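PDB 2IMP: lactaldehyde dehydrogenase from Escherichia coli, which catalyses the irreversible NAD-dependent oxidation of L-lactaldehyde to L-lactate in fucose and rhamnose breakdown, and also acts strongly on glycolaldehyde and L-glyceraldehyde. Local coordinates for residues I24-P29 with A33-I38; E59-P64 with K140-V145; L89-G94 with G315-R320; T169-V174 with H467-T472. All blocks are in the same frame, centred on the assembly; numbering follows the deposited sequence.

How the interactions relate
The four contacts form two neighbouring pairs within the aldehyde dehydrogenase fold. Interactions 1 and 3 have centres about 13 Å apart and touch where Asn28, Pro29 and Ile35 of the hairpin meet the Glu92-Glu93 end of helix 83-94. Interactions 2 and 4 lie closer still, about 7 Å between centres, and both reach one mixed sheet through strand 134-149 and its neighbours 172-176 and 470-478. Interactions 2 and 3 are about 39 Å apart between centres. Along the chain interaction 1 closes first; interaction 3, tying helix 83-94 to loop 315-320, alternates with both 2 and 4. Interaction 4 ties residues 169-174 to the C-terminal 467-472, so sequence-distant parts are knitted into one subunit.

Interaction 1: I24-P29 with A33-I38; sequences IDVVNP and AVISRI
Val26 faces both Ile35 and Ser36, which defines a classic beta bulge in the antiparallel hairpin of strands 23-27 and 34-39. Its carbonyl O accepts from Ile35 N at 2.8 Å and, weakly, from Ser36 N at 3.4 Å. Before the bulge the pairing is regular: Ile24 with Ile38 hydrogen-bonded, Asp25 with Arg37 non-hydrogen-bonded. The chi1 of Ile35, 62°, sets CG1 between its backbone N and carbonyl carbon and brings it 3.8 Å from Val26 CG1. CG2 of Ile35 rests 3.8 Å from Asn28 CB. Were Ile35 replaced by alanine, Val26 CG1 and Asn28 CB would probably lose their apolar neighbour. Ser36 OG presses on Val26 CB at 3.1 Å, while its hydrogen bond goes to Asn183. Asp25 and Arg37 lie side by side with their charged planes 76° apart. OD1 of Asp25 lies along the arginine's aliphatic part, 3.1 Å from Arg37 CG and CD, and meets the guanidinium edge in plane in a long salt bridge of 3.6 Å to NH1; Arg37 NE bonds Gln6. Six main-chain bonds, one weak, thus fix the register, the long charge pair probably contributing modestly, while Val26 and Ile38 pack on Pro182 beside the cofactor-binding region.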
loop_
_atom_site.group_PDB
_atom_site.type_symbol
_atom_site.label_atom_id
_atom_site.label_comp_id
_atom_site.label_asym_id
_atom_site.label_seq_id
_atom_site.Cartn_x
_atom_site.Cartn_y
_atom_site.Cartn_z
ATOM N N ILE A 24 46.523 6.327 11.050
ATOM C CA ILE A 24 45.733 7.106 11.986
ATOM C C ILE A 24 45.567 6.356 13.317
ATOM O O ILE A 24 45.122 5.206 13.334
ATOM C CB ILE A 24 44.332 7.414 11.412
ATOM C CG1 ILE A 24 44.462 8.230 10.123
ATOM C CG2 ILE A 24 43.505 8.173 12.435
ATOM C CD1 ILE A 24 43.132 8.541 9.452
ATOM N N ASP A 25 45.950 6.993 14.415
ATOM C CA ASP A 25 45.820 6.348 15.711
ATOM C C ASP A 25 44.386 6.330 16.261
ATOM O O ASP A 25 43.694 7.343 16.236
ATOM C CB ASP A 25 46.710 7.029 16.764
ATOM C CG ASP A 25 48.193 6.789 16.538
ATOM O OD1 ASP A 25 48.592 5.630 16.299
ATOM O OD2 ASP A 25 48.962 7.768 16.619
ATOM N N VAL A 26 43.950 5.167 16.723
ATOM C CA VAL A 26 42.646 5.054 17.348
ATOM C C VAL A 26 42.834 5.026 18.878
ATOM O O VAL A 26 43.484 4.131 19.419
ATOM C CB VAL A 26 41.897 3.791 16.884
ATOM C CG1 VAL A 26 40.555 3.696 17.592
ATOM C CG2 VAL A 26 41.688 3.843 15.372
ATOM N N VAL A 27 42.283 6.028 19.547
ATOM C CA VAL A 27 42.441 6.169 20.980
ATOM C C VAL A 27 41.235 5.805 21.861
ATOM O O VAL A 27 40.086 5.922 21.440
ATOM C CB VAL A 27 42.833 7.630 21.309
ATOM C CG1 VAL A 27 42.873 7.835 22.795
ATOM C CG2 VAL A 27 44.181 7.962 20.690
ATOM N N ASN A 28 41.525 5.353 23.077
ATOM C CA ASN A 28 40.488 5.054 24.052
ATOM C C ASN A 28 40.087 6.368 24.753
ATOM O O ASN A 28 40.865 6.927 25.517
ATOM C CB ASN A 28 41.004 4.062 25.094
ATOM C CG ASN A 28 39.926 3.628 26.067
ATOM O OD1 ASN A 28 39.093 4.431 26.493
ATOM N ND2 ASN A 28 39.943 2.352 26.436
ATOM N N PRO A 29 38.873 6.867 24.493
ATOM C CA PRO A 29 38.404 8.118 25.095
ATOM C C PRO A 29 38.466 8.205 26.646
ATOM O O PRO A 29 38.431 9.297 27.215
ATOM C CB PRO A 29 36.985 8.236 24.555
ATOM C CG PRO A 29 36.553 6.805 24.501
ATOM C CD PRO A 29 37.754 6.136 23.874
ATOM N N ALA A 33 44.804 6.243 25.604
ATOM C CA ALA A 33 45.801 5.311 25.103
ATOM C C ALA A 33 45.467 4.779 23.690
ATOM O O ALA A 33 44.295 4.592 23.355
ATOM C CB ALA A 33 45.952 4.144 26.068
ATOM N N VAL A 34 46.501 4.553 22.883
ATOM C CA VAL A 34 46.322 4.045 21.529
ATOM C C VAL A 34 45.948 2.546 21.494
ATOM O O VAL A 34 46.752 1.684 21.837
ATOM C CB VAL A 34 47.595 4.272 20.687
ATOM C CG1 VAL A 34 47.389 3.754 19.270
ATOM C CG2 VAL A 34 47.935 5.756 20.664
ATOM N N ILE A 35 44.721 2.260 21.079
ATOM C CA ILE A 35 44.239 0.889 21.034
ATOM C C ILE A 35 44.398 0.191 19.665
ATOM O O ILE A 35 44.397 -1.036 19.568
ATOM C CB ILE A 35 42.769 0.849 21.480
ATOM C CG1 ILE A 35 41.905 1.674 20.523
ATOM C CG2 ILE A 35 42.653 1.422 22.890
ATOM C CD1 ILE A 35 40.461 1.823 20.968
ATOM N N SER A 36 44.543 0.997 18.623
ATOM C CA SER A 36 44.717 0.476 17.280
ATOM C C SER A 36 45.081 1.559 16.273
ATOM O O SER A 36 45.055 2.748 16.590
ATOM C CB SER A 36 43.442 -0.232 16.807
ATOM O OG SER A 36 42.378 0.691 16.640
ATOM N N ARG A 37 45.424 1.129 15.068
ATOM C CA ARG A 37 45.772 2.038 13.998
ATOM C C ARG A 37 45.148 1.640 12.648
ATOM O O ARG A 37 45.095 0.461 12.295
ATOM C CB ARG A 37 47.296 2.128 13.852
ATOM C CG ARG A 37 47.981 2.968 14.933
ATOM C CD ARG A 37 49.436 3.251 14.574
ATOM N NE ARG A 37 50.308 2.119 14.867
ATOM C CZ ARG A 37 50.850 1.887 16.060
ATOM N NH1 ARG A 37 50.615 2.715 17.069
ATOM N NH2 ARG A 37 51.621 0.824 16.246
ATOM N N ILE A 38 44.657 2.632 11.916
ATOM C CA ILE A 38 44.068 2.368 10.618
ATOM C C ILE A 38 44.749 3.155 9.504
ATOM O O ILE A 38 45.309 4.228 9.737
ATOM C CB ILE A 38 42.556 2.706 10.584
ATOM C CG1 ILE A 38 42.344 4.172 10.958
ATOM C CG2 ILE A 38 41.796 1.775 11.512
ATOM C CD1 ILE A 38 40.931 4.665 10.708
#

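Interaction 2: E59-P64 with K140-V145; sequences EWEALP and KRALGV
Glu61, in the last turn of helix 43-62, reaches across to Ala142 on strand 134-149, a helix-to-sheet contact on the mixed sheet of the aldehyde dehydrogenase fold that includes this strand. The contact is small, burying 108 Å² in all, and is carried by a single carboxylate. CG of Glu61 stands anti to its backbone N (chi1 180°), and the chain stays extended beyond CG, which carries the acid group from the helix to the strand backbone. There OE2 of Glu61 accepts a hydrogen bond from Ala142 N at 3.0 Å. The bond is nearly straight, 168° at the hydrogen, but the donor approaches from above the carboxylate plane, 44° out of it. The Ala142 methyl lies against the same group, its CB 3.5 Å from Glu61 CD.

The second oxygen, OE1, is bonded by Gln57 NE2, one turn earlier on the same helix, which probably helps to orient the carboxylate. An alanine in place of Glu61 would probably leave Ala142 N and the bridging water without their carboxylate partner. The guanidinium of Arg141 is of opposite charge but not in contact, its NE being 5.7 Å from Glu61 OE2; that NE is bonded to Gln473 instead, and Arg141 also packs on Ile427 of a neighbouring subunit. One water completes the link, donating to Glu61 OE1 at 2.8 Å and to Ala142 O at 2.7 Å.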
loop_
_atom_site.group_PDB
_atom_site.type_symbol
_atom_site.label_atom_id
_atom_site.label_comp_id
_atom_site.label_asym_id
_atom_site.label_seq_id
_atom_site.Cartn_x
_atom_site.Cartn_y
_atom_site.Cartn_z
ATOM N N GLU A 59 25.422 -9.755 -10.657
ATOM C CA GLU A 59 25.236 -11.106 -10.137
ATOM C C GLU A 59 24.453 -11.125 -8.804
ATOM O O GLU A 59 23.631 -12.012 -8.566
ATOM C CB GLU A 59 26.583 -11.779 -9.883
ATOM C CG GLU A 59 27.276 -12.385 -11.076
ATOM C CD GLU A 59 28.577 -13.073 -10.667
ATOM O OE1 GLU A 59 29.536 -12.362 -10.282
ATOM O OE2 GLU A 59 28.632 -14.323 -10.717
ATOM N N TRP A 60 24.751 -10.153 -7.944
ATOM C CA TRP A 60 24.082 -10.048 -6.655
ATOM C C TRP A 60 22.586 -9.724 -6.834
ATOM O O TRP A 60 21.726 -10.402 -6.272
ATOM C CB TRP A 60 24.789 -8.989 -5.787
ATOM C CG TRP A 60 24.204 -8.796 -4.397
ATOM C CD1 TRP A 60 23.505 -7.713 -3.944
ATOM C CD2 TRP A 60 24.275 -9.718 -3.302
ATOM N NE1 TRP A 60 23.134 -7.903 -2.632
ATOM C CE2 TRP A 60 23.588 -9.119 -2.213
ATOM C CE3 TRP A 60 24.840 -10.984 -3.130
ATOM C CZ2 TRP A 60 23.465 -9.755 -0.968
ATOM C CZ3 TRP A 60 24.715 -11.616 -1.883
ATOM C CH2 TRP A 60 24.029 -10.995 -0.824
ATOM N N GLU A 61 22.283 -8.705 -7.636
ATOM C CA GLU A 61 20.884 -8.384 -7.876
ATOM C C GLU A 61 20.140 -9.540 -8.584
ATOM O O GLU A 61 18.949 -9.749 -8.363
ATOM C CB GLU A 61 20.733 -7.090 -8.700
ATOM C CG GLU A 61 19.263 -6.740 -8.972
ATOM C CD GLU A 61 19.031 -5.314 -9.486
ATOM O OE1 GLU A 61 19.982 -4.681 -10.005
ATOM O OE2 GLU A 61 17.872 -4.831 -9.378
ATOM N N ALA A 62 20.864 -10.291 -9.411
ATOM C CA ALA A 62 20.271 -11.419 -10.121
ATOM C C ALA A 62 19.845 -12.563 -9.176
ATOM O O ALA A 62 18.997 -13.390 -9.518
ATOM C CB ALA A 62 21.241 -11.940 -11.177
ATOM N N LEU A 63 20.454 -12.606 -7.996
ATOM C CA LEU A 63 20.081 -13.611 -7.010
ATOM C C LEU A 63 18.647 -13.396 -6.479
ATOM O O LEU A 63 18.239 -12.259 -6.232
ATOM C CB LEU A 63 21.037 -13.573 -5.817
ATOM C CG LEU A 63 22.466 -14.092 -6.001
ATOM C CD1 LEU A 63 23.233 -13.914 -4.701
ATOM C CD2 LEU A 63 22.434 -15.558 -6.405
ATOM N N PRO A 64 17.869 -14.477 -6.328
ATOM C CA PRO A 64 16.508 -14.288 -5.814
ATOM C C PRO A 64 16.651 -13.544 -4.466
ATOM O O PRO A 64 17.620 -13.776 -3.744
ATOM C CB PRO A 64 16.008 -15.718 -5.630
ATOM C CG PRO A 64 16.727 -16.460 -6.732
ATOM C CD PRO A 64 18.128 -15.891 -6.652
ATOM N N LYS A 140 10.305 -2.555 -8.936
ATOM C CA LYS A 140 11.238 -1.989 -7.974
ATOM C C LYS A 140 12.638 -2.589 -8.202
ATOM O O LYS A 140 12.844 -3.784 -7.989
ATOM C CB LYS A 140 10.778 -2.292 -6.545
ATOM C CG LYS A 140 9.497 -1.582 -6.135
ATOM C CD LYS A 140 9.693 -0.072 -6.154
ATOM C CE LYS A 140 8.460 0.650 -5.647
ATOM N NZ LYS A 140 8.083 0.184 -4.287
ATOM N N ARG A 141 13.573 -1.770 -8.665
ATOM C CA ARG A 141 14.925 -2.243 -8.937
ATOM C C ARG A 141 15.972 -1.678 -7.974
ATOM O O ARG A 141 15.740 -0.658 -7.331
ATOM C CB ARG A 141 15.353 -1.855 -10.360
ATOM C CG ARG A 141 14.356 -2.162 -11.464
ATOM C CD ARG A 141 14.131 -3.651 -11.633
ATOM N NE ARG A 141 13.454 -3.941 -12.895
ATOM C CZ ARG A 141 12.930 -5.122 -13.218
ATOM N NH1 ARG A 141 12.995 -6.138 -12.367
ATOM N NH2 ARG A 141 12.343 -5.287 -14.397
ATOM N N ALA A 142 17.116 -2.350 -7.885
ATOM C CA ALA A 142 18.194 -1.864 -7.044
ATOM C C ALA A 142 18.827 -0.592 -7.657
ATOM O O ALA A 142 18.676 -0.342 -8.853
ATOM C CB ALA A 142 19.259 -2.940 -6.893
ATOM N N LEU A 143 19.498 0.205 -6.840
ATOM C CA LEU A 143 20.155 1.398 -7.349
ATOM C C LEU A 143 21.465 1.037 -8.056
ATOM O O LEU A 143 21.836 1.631 -9.064
ATOM C CB LEU A 143 20.469 2.367 -6.206
ATOM C CG LEU A 143 19.300 2.751 -5.307
ATOM C CD1 LEU A 143 19.765 3.785 -4.271
ATOM C CD2 LEU A 143 18.168 3.309 -6.180
ATOM N N GLY A 144 22.143 0.041 -7.500
ATOM C CA GLY A 144 23.409 -0.404 -8.047
ATOM C C GLY A 144 24.424 -0.357 -6.928
ATOM O O GLY A 144 24.288 -1.071 -5.937
ATOM N N VAL A 145 25.443 0.480 -7.083
ATOM C CA VAL A 145 26.467 0.624 -6.056
ATOM C C VAL A 145 26.162 1.758 -5.072
ATOM O O VAL A 145 25.925 2.889 -5.488
ATOM C CB VAL A 145 27.855 0.913 -6.670
ATOM C CG1 VAL A 145 28.858 1.238 -5.560
ATOM C CG2 VAL A 145 28.332 -0.289 -7.484
HETATM O O HOH W 1 18.938 -2.194 -10.798
#

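Interaction 3: L89-G94 with G315-R320; sequences LIVEEG and GNPAER
Val91 and Pro317 meet through one methyl and one ring carbon, their side chains sliding past each other in opposite directions. CG1 of Val91 is the branch that does the touching. With chi1 at 174° it stands opposite the backbone N and projects from the helix toward the loop. The methyl lies 3.4 Å from Pro317 CB, tighter than usual for two carbons. It meets the ring at that corner, since Pro317 CG is about 4.5 Å from the same methyl.

Past the proline, Val91 CG1 comes within 3.8 Å of Ala318 N and 4.5 Å of Ala318 CB, so the valine spans two successive residues of the loop. The contact joins helix 83-94 to this loop, which connects helices 298-310 and 331-346 and is shaped by an Asx turn: OD1 of Asn316 accepts from Ala318 N at 2.8 Å, in a bent bond of 130° at the hydrogen, with the donor tilted 15° from the carbonyl plane. The backbone O of Asn316 serves the same bend, accepting from both Glu319 N and Arg320 N. These bonds fold the loop back on itself, and the turn probably helps to hold Pro317 toward Val91, with Ala318 N and CB at the edge of the contact.

Gln98 NE2 binds the Pro317 carbonyl O, and Val91 also packs on Ala101 of helix 98-116. On another side of the loop the Asn316 side chain touches Ala30 and Thr31, at the bend of the hairpin formed by strands 23-27 and 34-39.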
loop_
_atom_site.group_PDB
_atom_site.type_symbol
_atom_site.label_atom_id
_atom_site.label_comp_id
_atom_site.label_asym_id
_atom_site.label_seq_id
_atom_site.Cartn_x
_atom_site.Cartn_y
_atom_site.Cartn_z
ATOM N N LEU A 89 34.781 -3.902 22.086
ATOM C CA LEU A 89 35.400 -3.017 21.113
ATOM C C LEU A 89 34.713 -1.651 21.113
ATOM O O LEU A 89 35.370 -0.607 21.100
ATOM C CB LEU A 89 35.333 -3.623 19.711
ATOM C CG LEU A 89 36.162 -4.885 19.471
ATOM C CD1 LEU A 89 35.867 -5.440 18.081
ATOM C CD2 LEU A 89 37.647 -4.557 19.629
ATOM N N ILE A 90 33.382 -1.678 21.149
ATOM C CA ILE A 90 32.609 -0.446 21.178
ATOM C C ILE A 90 32.880 0.354 22.470
ATOM O O ILE A 90 33.112 1.565 22.430
ATOM C CB ILE A 90 31.095 -0.744 21.053
ATOM C CG1 ILE A 90 30.827 -1.468 19.727
ATOM C CG2 ILE A 90 30.293 0.552 21.131
ATOM C CD1 ILE A 90 29.370 -1.844 19.507
ATOM N N VAL A 91 32.849 -0.348 23.600
ATOM C CA VAL A 91 33.142 0.277 24.885
ATOM C C VAL A 91 34.513 0.987 24.854
ATOM O O VAL A 91 34.640 2.168 25.174
ATOM C CB VAL A 91 33.195 -0.778 26.019
ATOM C CG1 VAL A 91 33.655 -0.127 27.314
ATOM C CG2 VAL A 91 31.828 -1.423 26.207
ATOM N N GLU A 92 35.516 0.223 24.434
ATOM C CA GLU A 92 36.892 0.677 24.335
ATOM C C GLU A 92 37.147 1.915 23.435
ATOM O O GLU A 92 37.831 2.855 23.844
ATOM C CB GLU A 92 37.753 -0.493 23.860
ATOM C CG GLU A 92 39.204 -0.152 23.613
ATOM C CD GLU A 92 40.017 -1.379 23.268
ATOM O OE1 GLU A 92 39.602 -2.120 22.348
ATOM O OE2 GLU A 92 41.066 -1.602 23.914
ATOM N N GLU A 93 36.602 1.909 22.221
ATOM C CA GLU A 93 36.816 3.032 21.314
ATOM C C GLU A 93 35.725 4.128 21.343
ATOM O O GLU A 93 36.011 5.300 21.088
ATOM C CB GLU A 93 36.996 2.519 19.876
ATOM C CG GLU A 93 35.734 1.966 19.228
ATOM C CD GLU A 93 36.003 1.280 17.891
ATOM O OE1 GLU A 93 36.947 1.684 17.171
ATOM O OE2 GLU A 93 35.255 0.339 17.557
ATOM N N GLY A 94 34.495 3.736 21.668
ATOM C CA GLY A 94 33.397 4.688 21.705
ATOM C C GLY A 94 33.140 5.315 23.065
ATOM O O GLY A 94 32.454 6.337 23.166
ATOM N N GLY A 315 32.788 7.811 34.350
ATOM C CA GLY A 315 34.095 7.193 34.466
ATOM C C GLY A 315 34.400 6.205 33.355
ATOM O O GLY A 315 33.675 6.124 32.360
ATOM N N ASN A 316 35.488 5.461 33.524
ATOM C CA ASN A 316 35.914 4.465 32.548
ATOM C C ASN A 316 34.931 3.265 32.427
ATOM O O ASN A 316 34.818 2.451 33.345
ATOM C CB ASN A 316 37.302 3.949 32.931
ATOM C CG ASN A 316 37.923 3.092 31.854
ATOM O OD1 ASN A 316 37.235 2.323 31.185
ATOM N ND2 ASN A 316 39.234 3.207 31.689
ATOM N N PRO A 317 34.229 3.154 31.285
ATOM C CA PRO A 317 33.261 2.081 31.024
ATOM C C PRO A 317 33.843 0.664 31.222
ATOM O O PRO A 317 33.163 -0.236 31.707
ATOM C CB PRO A 317 32.861 2.318 29.567
ATOM C CG PRO A 317 33.081 3.770 29.377
ATOM C CD PRO A 317 34.380 4.010 30.099
ATOM N N ALA A 318 35.096 0.485 30.824
ATOM C CA ALA A 318 35.759 -0.809 30.942
ATOM C C ALA A 318 36.033 -1.271 32.392
ATOM O O ALA A 318 36.068 -2.469 32.670
ATOM C CB ALA A 318 37.068 -0.790 30.152
ATOM N N GLU A 319 36.211 -0.316 33.298
ATOM C CA GLU A 319 36.506 -0.641 34.688
ATOM C C GLU A 319 35.330 -0.477 35.660
ATOM O O GLU A 319 35.397 -0.903 36.812
ATOM C CB GLU A 319 37.688 0.197 35.171
ATOM C CG GLU A 319 38.886 0.115 34.250
ATOM C CD GLU A 319 40.181 0.458 34.946
ATOM O OE1 GLU A 319 40.278 1.562 35.524
ATOM O OE2 GLU A 319 41.106 -0.383 34.910
ATOM N N ARG A 320 34.264 0.145 35.176
ATOM C CA ARG A 320 33.077 0.362 35.982
ATOM C C ARG A 320 31.775 -0.038 35.274
ATOM O O ARG A 320 31.405 0.550 34.260
ATOM C CB ARG A 320 32.990 1.834 36.403
ATOM C CG ARG A 320 34.119 2.278 37.313
ATOM C CD ARG A 320 33.604 2.598 38.701
ATOM N NE ARG A 320 32.903 3.875 38.723
ATOM C CZ ARG A 320 32.225 4.342 39.765
ATOM N NH1 ARG A 320 32.145 3.638 40.883
ATOM N NH2 ARG A 320 31.630 5.520 39.686
#

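Interaction 4: T169-V174 with H467-T472; sequences TGNTIV and HEYLQT
Asn171 ND2 gives a hydrogen bond to Tyr469 O, 3.0 Å long and 166° at the hydrogen. The donor lies in the carbonyl plane on a lone pair, and the acceptor is nearly in the asparagine's amide plane. The same nitrogen sits at the edge of the Tyr469 ring, with the amide and ring planes 64° apart. Next to it Thr169 turns its two branches to different partners: OG1 reaches Tyr469 CB at 3.4 Å, and CG2 packs on Leu470 CG at 3.5 Å. The chi1 of 53° puts OG1 between the backbone N and the carbonyl carbon, hydrogen-bonded within the last turn of helix 155-168 to Pro165 O, with Ala166 O sharing it.

A second shell sets these groups. A Schellman motif at Gly170 ends helix 155-168 and delivers Thr169 and Asn171 to the contact, while a type I turn from His467 to Leu470, closed by Leu470 N to His467 O, presents Tyr469. Asn171 ND2 is shared by Tyr469 O and Ala166 O, and its OD1 takes Gly144 N. The contact joins the residues entering strand 172-176, parallel to 134-149, to the turn entering 470-478, antiparallel to it, with Tyr469 packed on helix 155-168.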
loop_
_atom_site.group_PDB
_atom_site.type_symbol
_atom_site.label_atom_id
_atom_site.label_comp_id
_atom_site.label_asym_id
_atom_site.label_seq_id
_atom_site.Cartn_x
_atom_site.Cartn_y
_atom_site.Cartn_z
ATOM N N THR A 169 17.866 -5.454 -1.060
ATOM C CA THR A 169 17.278 -4.985 -2.308
ATOM C C THR A 169 18.142 -5.175 -3.582
ATOM O O THR A 169 17.774 -4.718 -4.668
ATOM C CB THR A 169 16.880 -3.494 -2.181
ATOM O OG1 THR A 169 18.002 -2.730 -1.719
ATOM C CG2 THR A 169 15.728 -3.336 -1.183
ATOM N N GLY A 170 19.286 -5.839 -3.437
ATOM C CA GLY A 170 20.130 -6.090 -4.593
ATOM C C GLY A 170 21.263 -5.117 -4.880
ATOM O O GLY A 170 21.885 -5.194 -5.940
ATOM N N ASN A 171 21.517 -4.186 -3.970
ATOM C CA ASN A 171 22.618 -3.243 -4.142
ATOM C C ASN A 171 23.904 -3.787 -3.512
ATOM O O ASN A 171 23.846 -4.685 -2.681
ATOM C CB ASN A 171 22.345 -1.910 -3.422
ATOM C CG ASN A 171 21.052 -1.251 -3.847
ATOM O OD1 ASN A 171 21.020 -0.545 -4.869
ATOM N ND2 ASN A 171 19.985 -1.464 -3.095
ATOM N N THR A 172 25.046 -3.264 -3.934
ATOM C CA THR A 172 26.297 -3.621 -3.290
ATOM C C THR A 172 26.737 -2.390 -2.495
ATOM O O THR A 172 26.225 -1.295 -2.740
ATOM C CB THR A 172 27.399 -4.055 -4.290
ATOM O OG1 THR A 172 27.594 -3.047 -5.290
ATOM C CG2 THR A 172 27.012 -5.364 -4.946
ATOM N N ILE A 173 27.649 -2.537 -1.549
ATOM C CA ILE A 173 28.006 -1.372 -0.770
ATOM C C ILE A 173 29.474 -1.265 -0.335
ATOM O O ILE A 173 30.183 -2.264 -0.192
ATOM C CB ILE A 173 27.103 -1.305 0.500
ATOM C CG1 ILE A 173 27.146 0.089 1.133
ATOM C CG2 ILE A 173 27.558 -2.347 1.514
ATOM C CD1 ILE A 173 26.224 0.229 2.357
ATOM N N VAL A 174 29.899 -0.021 -0.170
ATOM C CA VAL A 174 31.217 0.318 0.318
ATOM C C VAL A 174 31.050 1.201 1.548
ATOM O O VAL A 174 30.500 2.302 1.465
ATOM C CB VAL A 174 32.060 1.109 -0.708
ATOM C CG1 VAL A 174 33.404 1.478 -0.076
ATOM C CG2 VAL A 174 32.280 0.287 -1.970
ATOM N N HIS A 467 12.848 1.218 1.182
ATOM C CA HIS A 467 12.570 1.802 -0.122
ATOM C C HIS A 467 13.602 2.838 -0.586
ATOM O O HIS A 467 13.709 3.107 -1.777
ATOM C CB HIS A 467 11.157 2.398 -0.144
ATOM C CG HIS A 467 10.071 1.364 -0.160
ATOM N ND1 HIS A 467 8.737 1.671 -0.010
ATOM C CD2 HIS A 467 10.128 0.017 -0.326
ATOM C CE1 HIS A 467 8.019 0.567 -0.082
ATOM N NE2 HIS A 467 8.839 -0.453 -0.275
ATOM N N GLU A 468 14.346 3.418 0.355
ATOM C CA GLU A 468 15.385 4.370 -0.029
ATOM C C GLU A 468 16.437 3.691 -0.940
ATOM O O GLU A 468 17.128 4.350 -1.712
ATOM C CB GLU A 468 16.110 4.945 1.206
ATOM C CG GLU A 468 15.315 5.920 2.075
ATOM C CD GLU A 468 14.765 7.117 1.301
ATOM O OE1 GLU A 468 15.382 7.520 0.288
ATOM O OE2 GLU A 468 13.718 7.661 1.718
ATOM N N TYR A 469 16.532 2.366 -0.829
ATOM C CA TYR A 469 17.485 1.595 -1.621
ATOM C C TYR A 469 16.906 0.976 -2.895
ATOM O O TYR A 469 17.509 0.102 -3.523
ATOM C CB TYR A 469 18.132 0.510 -0.752
ATOM C CG TYR A 469 19.136 1.099 0.210
ATOM C CD1 TYR A 469 18.737 1.593 1.452
ATOM C CD2 TYR A 469 20.479 1.235 -0.155
ATOM C CE1 TYR A 469 19.654 2.213 2.311
ATOM C CE2 TYR A 469 21.402 1.852 0.693
ATOM C CZ TYR A 469 20.980 2.341 1.922
ATOM O OH TYR A 469 21.881 2.984 2.749
ATOM N N LEU A 470 15.728 1.452 -3.257
ATOM C CA LEU A 470 15.053 0.984 -4.446
ATOM C C LEU A 470 14.642 2.129 -5.367
ATOM O O LEU A 470 14.396 3.240 -4.914
ATOM C CB LEU A 470 13.801 0.194 -4.058
ATOM C CG LEU A 470 14.013 -1.166 -3.389
ATOM C CD1 LEU A 470 12.719 -1.623 -2.717
ATOM C CD2 LEU A 470 14.484 -2.174 -4.435
ATOM N N GLN A 471 14.621 1.852 -6.657
ATOM C CA GLN A 471 14.172 2.823 -7.627
ATOM C C GLN A 471 13.194 2.158 -8.589
ATOM O O GLN A 471 13.195 0.935 -8.739
ATOM C CB GLN A 471 15.345 3.457 -8.386
ATOM C CG GLN A 471 16.159 2.519 -9.253
ATOM C CD GLN A 471 17.396 3.211 -9.809
ATOM O OE1 GLN A 471 17.449 4.443 -9.892
ATOM N NE2 GLN A 471 18.392 2.423 -10.201
ATOM N N THR A 472 12.369 2.960 -9.232
ATOM C CA THR A 472 11.362 2.403 -10.100
ATOM C C THR A 472 11.681 2.326 -11.586
ATOM O O THR A 472 12.404 3.154 -12.141
ATOM C CB THR A 472 10.048 3.187 -9.952
ATOM O OG1 THR A 472 10.274 4.556 -10.315
ATOM C CG2 THR A 472 9.560 3.138 -8.513
#